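Local coordinates for protein glycosyl hydrolase family 88 (Pedobacter heparinus, PDB 3WIW) that hydrolyses unsaturated glucuronyl saccharides, with specificity for those derived from heparin, and folds as an alpha6/alpha6-barrel, at residues Glu97-Arg100 / Phe101-Leu105; Ser89-Lys92 / Asn93-Ala96. All coordinates share one frame; numbering follows the deposited sequence.

How the contacts relate
Both contacts belong to helix 92-103: contact 2 (89-92 with 93-96) sets its first turn after the loop that follows helix 77-89, and contact 1 (97-100 with 101-105) covers its last turns. Their centres lie 13 Å apart, and each mixes buried with exposed residues. L94 in contact 2 and F101 in contact 1 meet both helices 30-49 and 77-89, while A98 lies on 77-89; contact 1 also reaches helix 117-132 through T102. The chemistry differs with position. At the start, an aspartate side chain caps the helix and a water links it to an asparagine amide, whereas further along, regular backbone bonds are joined by a salt bridge and a threonine hydroxyl.

Contact 1: Glu97-Arg100 / Phe101-Leu105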
loop_
_atom_site.group_PDB
_atom_site.type_symbol
_atom_site.label_atom_id
_atom_site.label_comp_id
_atom_site.label_asym_id
_atom_site.label_seq_id
_atom_site.Cartn_x
_atom_site.Cartn_y
_atom_site.Cartn_z
ATOM N N GLU A 97 -4.942 16.746 13.533
ATOM C CA GLU A 97 -4.838 15.374 14.007
ATOM C C GLU A 97 -3.733 14.633 13.266
ATOM O O GLU A 97 -2.976 13.871 13.867
ATOM C CB GLU A 97 -6.176 14.645 13.852
ATOM C CG GLU A 97 -7.313 15.218 14.707
ATOM C CD GLU A 97 -7.251 14.789 16.164
ATOM O OE1 GLU A 97 -6.172 14.370 16.640
ATOM O OE2 GLU A 97 -8.301 14.876 16.835
ATOM N N ALA A 98 -3.628 14.848 11.957
ATOM C CA ALA A 98 -2.572 14.181 11.199
ATOM C C ALA A 98 -1.192 14.559 11.735
ATOM O O ALA A 98 -0.346 13.697 11.869
ATOM C CB ALA A 98 -2.678 14.481 9.713
ATOM N N LYS A 99 -0.996 15.821 12.099
ATOM C CA LYS A 99 0.272 16.265 12.683
ATOM C C LYS A 99 0.555 15.500 13.998
ATOM O O LYS A 99 1.643 14.949 14.180
ATOM C CB LYS A 99 0.223 17.765 12.924
ATOM C CG LYS A 99 1.445 18.313 13.623
ATOM C CD LYS A 99 1.373 19.821 13.778
ATOM C CE LYS A 99 2.644 20.315 14.414
ATOM N NZ LYS A 99 2.629 21.778 14.661
ATOM N N ARG A 100 -0.428 15.468 14.899
ATOM C CA ARG A 100 -0.278 14.792 16.196
ATOM C C ARG A 100 0.094 13.312 16.028
ATOM O O ARG A 100 1.023 12.800 16.670
ATOM C CB ARG A 100 -1.606 14.822 16.979
ATOM C CG ARG A 100 -1.913 16.045 17.787
ATOM C CD ARG A 100 -2.745 15.633 19.018
ATOM N NE ARG A 100 -3.948 14.864 18.698
ATOM C CZ ARG A 100 -4.468 13.926 19.485
ATOM N NH1 ARG A 100 -5.571 13.292 19.123
ATOM N NH2 ARG A 100 -3.888 13.613 20.634
ATOM N N PHE A 101 -0.652 12.616 15.176
ATOM C CA PHE A 101 -0.417 11.182 14.979
ATOM C C PHE A 101 0.876 10.903 14.188
ATOM O O PHE A 101 1.481 9.846 14.337
ATOM C CB PHE A 101 -1.657 10.520 14.352
ATOM C CG PHE A 101 -2.770 10.274 15.345
ATOM C CD1 PHE A 101 -3.698 11.262 15.642
ATOM C CD2 PHE A 101 -2.863 9.055 16.005
ATOM C CE1 PHE A 101 -4.712 11.032 16.584
ATOM C CE2 PHE A 101 -3.885 8.811 16.931
ATOM C CZ PHE A 101 -4.802 9.800 17.219
ATOM N N THR A 102 1.293 11.846 13.347
ATOM C CA THR A 102 2.568 11.717 12.640
ATOM C C THR A 102 3.766 11.867 13.581
ATOM O O THR A 102 4.661 11.021 13.611
ATOM C CB THR A 102 2.666 12.717 11.460
ATOM O OG1 THR A 102 1.645 12.402 10.511
ATOM C CG2 THR A 102 4.002 12.615 10.754
ATOM N N LEU A 103 3.761 12.931 14.381
ATOM C CA LEU A 103 4.954 13.265 15.173
ATOM C C LEU A 103 5.217 12.244 16.271
ATOM O O LEU A 103 6.335 12.151 16.780
ATOM C CB LEU A 103 4.885 14.679 15.764
ATOM C CG LEU A 103 4.928 15.796 14.722
ATOM C CD1 LEU A 103 4.647 17.172 15.373
ATOM C CD2 LEU A 103 6.284 15.825 13.982
ATOM N N ALA A 104 4.188 11.473 16.636
ATOM C CA ALA A 104 4.356 10.396 17.608
ATOM C C ALA A 104 5.213 9.247 17.061
ATOM O O ALA A 104 5.575 8.348 17.818
ATOM C CB ALA A 104 3.009 9.860 18.066
ATOM N N LEU A 105 5.535 9.277 15.763
ATOM C CA LEU A 105 6.303 8.206 15.132
ATOM C C LEU A 105 7.789 8.550 14.942
ATOM O O LEU A 105 8.516 7.872 14.208
ATOM C CB LEU A 105 5.666 7.820 13.799
ATOM C CG LEU A 105 4.251 7.230 13.919
ATOM C CD1 LEU A 105 3.734 6.772 12.562
ATOM C CD2 LEU A 105 4.205 6.094 14.962
#
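The carbonyl oxygen of A98 takes two bonds from T102, and they arrive from opposite faces of its plane. T102 OG1 donates to A98 O over 2.7 Å from 38° above the carbonyl plane, while T102 N reaches the same oxygen at 2.9 Å. The hydroxyl can fold back on the preceding turn because OG1 stands beside its own backbone N (chi1 -63°); it also has a hydrogen bond with W83 NE1 of helix 77-89, so this polar atom is satisfied within a buried layer. A second double grip lies on the F101 flank. E97 OE1 receives both R100 NH1, at 2.8 Å on its syn lone pair, and R100 NE, a side-on salt bridge with the oxygen in the guanidinium plane. The F101 ring runs alongside this pair, its CE1 3.6 Å from E97 OE1 and 3.5 Å from R100 NH1. Ring and guanidinium planes differ by 76°, which rules out a parallel stack. At the ring edge, F101 CD1 comes within 3.2 Å of E97 O, the acceptor of F101 N. On the more exposed flank, the extended K99 chain meets L103 CD1 through CG and CE. The E97-R100 bridge spans i to i+3, whereas E97 to F101, A98 to T102 and K99 to L103 follow the i to i+4 pattern of an alpha-helix, here one of the alpha6/alpha6-barrel.

Contact 2: Ser89-Lys92 / Asn93-Ala96; sequences SGDK and NLAA
D91 reaches forward to the backbone of N93, with D91 OD1 accepting from N93 N at 2.8 Å. Its CG lies opposite the backbone N (chi1 -174°), which swings the carboxylate toward the start of the helix; N93 N meets OD1 on the anti side, 27° out of the carboxylate plane. The other oxygen, OD2, accepts at 2.6 Å from a water that in turn accepts from N93 ND2, at 2.9 Å. N93 also has its CG trans to the backbone N, and the side chain runs alongside that of D91, the amide plane turned 49° from the carboxylate. D91 is thus the N-cap of helix 92-103, its carboxylate serving one amide of the first turn, and its negative charge would be expected to interact favourably with the helix dipole. Before the cap, S89 OG accepts from D91 N at 3.0 Å, forming an ST turn that leads through G90, whose phi is positive. The same OG hydrogen-bonds G85 O in helix 77-89. L94 CD1 approaches S89 OG at 4.0 Å, and its side chain packs on L43 and T44 of helix 30-49. K92 NZ hydrogen-bonds Y86 OH on helix 77-89.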
loop_
_atom_site.group_PDB
_atom_site.type_symbol
_atom_site.label_atom_id
_atom_site.label_comp_id
_atom_site.label_asym_id
_atom_site.label_seq_id
_atom_site.Cartn_x
_atom_site.Cartn_y
_atom_site.Cartn_z
ATOM N N SER A 89 -11.042 16.801 2.117
ATOM C CA SER A 89 -12.118 17.579 2.732
ATOM C C SER A 89 -11.764 19.029 3.039
ATOM O O SER A 89 -12.661 19.859 3.190
ATOM C CB SER A 89 -12.524 16.921 4.040
ATOM O OG SER A 89 -11.470 17.062 4.977
ATOM N N GLY A 90 -10.479 19.337 3.168
ATOM C CA GLY A 90 -10.063 20.657 3.611
ATOM C C GLY A 90 -10.285 20.899 5.092
ATOM O O GLY A 90 -10.119 22.023 5.579
ATOM N N ASP A 91 -10.663 19.849 5.812
ATOM C CA ASP A 91 -10.999 19.981 7.218
ATOM C C ASP A 91 -9.732 20.207 8.034
ATOM O O ASP A 91 -8.935 19.285 8.220
ATOM C CB ASP A 91 -11.718 18.711 7.680
ATOM C CG ASP A 91 -12.236 18.809 9.093
ATOM O OD1 ASP A 91 -11.689 19.598 9.894
ATOM O OD2 ASP A 91 -13.198 18.080 9.397
ATOM N N LYS A 92 -9.571 21.425 8.549
ATOM C CA LYS A 92 -8.377 21.771 9.309
ATOM C C LYS A 92 -8.178 20.919 10.557
ATOM O O LYS A 92 -7.047 20.694 10.983
ATOM C CB LYS A 92 -8.370 23.259 9.649
ATOM C CG LYS A 92 -8.250 24.125 8.414
ATOM C CD LYS A 92 -6.899 23.906 7.749
ATOM C CE LYS A 92 -6.754 24.719 6.471
ATOM N NZ LYS A 92 -5.342 24.735 6.004
ATOM N N ASN A 93 -9.264 20.403 11.126
ATOM C CA ASN A 93 -9.094 19.525 12.270
ATOM C C ASN A 93 -8.343 18.239 11.896
ATOM O O ASN A 93 -7.523 17.727 12.679
ATOM C CB ASN A 93 -10.434 19.178 12.906
ATOM C CG ASN A 93 -10.279 18.194 14.037
ATOM O OD1 ASN A 93 -9.678 18.508 15.068
ATOM N ND2 ASN A 93 -10.785 16.990 13.843
ATOM N N LEU A 94 -8.621 17.707 10.707
ATOM C CA LEU A 94 -7.925 16.514 10.249
ATOM C C LEU A 94 -6.436 16.778 10.014
ATOM O O LEU A 94 -5.623 15.905 10.260
ATOM C CB LEU A 94 -8.589 15.910 9.009
ATOM C CG LEU A 94 -9.966 15.268 9.230
ATOM C CD1 LEU A 94 -10.397 14.571 7.958
ATOM C CD2 LEU A 94 -9.947 14.303 10.426
ATOM N N ALA A 95 -6.074 17.980 9.577
ATOM C CA ALA A 95 -4.653 18.322 9.441
ATOM C C ALA A 95 -3.965 18.386 10.812
ATOM O O ALA A 95 -2.826 17.944 10.974
ATOM C CB ALA A 95 -4.486 19.628 8.690
ATOM N N ALA A 96 -4.665 18.938 11.798
ATOM C CA ALA A 96 -4.128 19.014 13.153
ATOM C C ALA A 96 -3.946 17.609 13.732
ATOM O O ALA A 96 -2.928 17.313 14.362
ATOM C CB ALA A 96 -5.015 19.875 14.052
HETATM O O HOH W 1 -12.712 16.813 11.617
#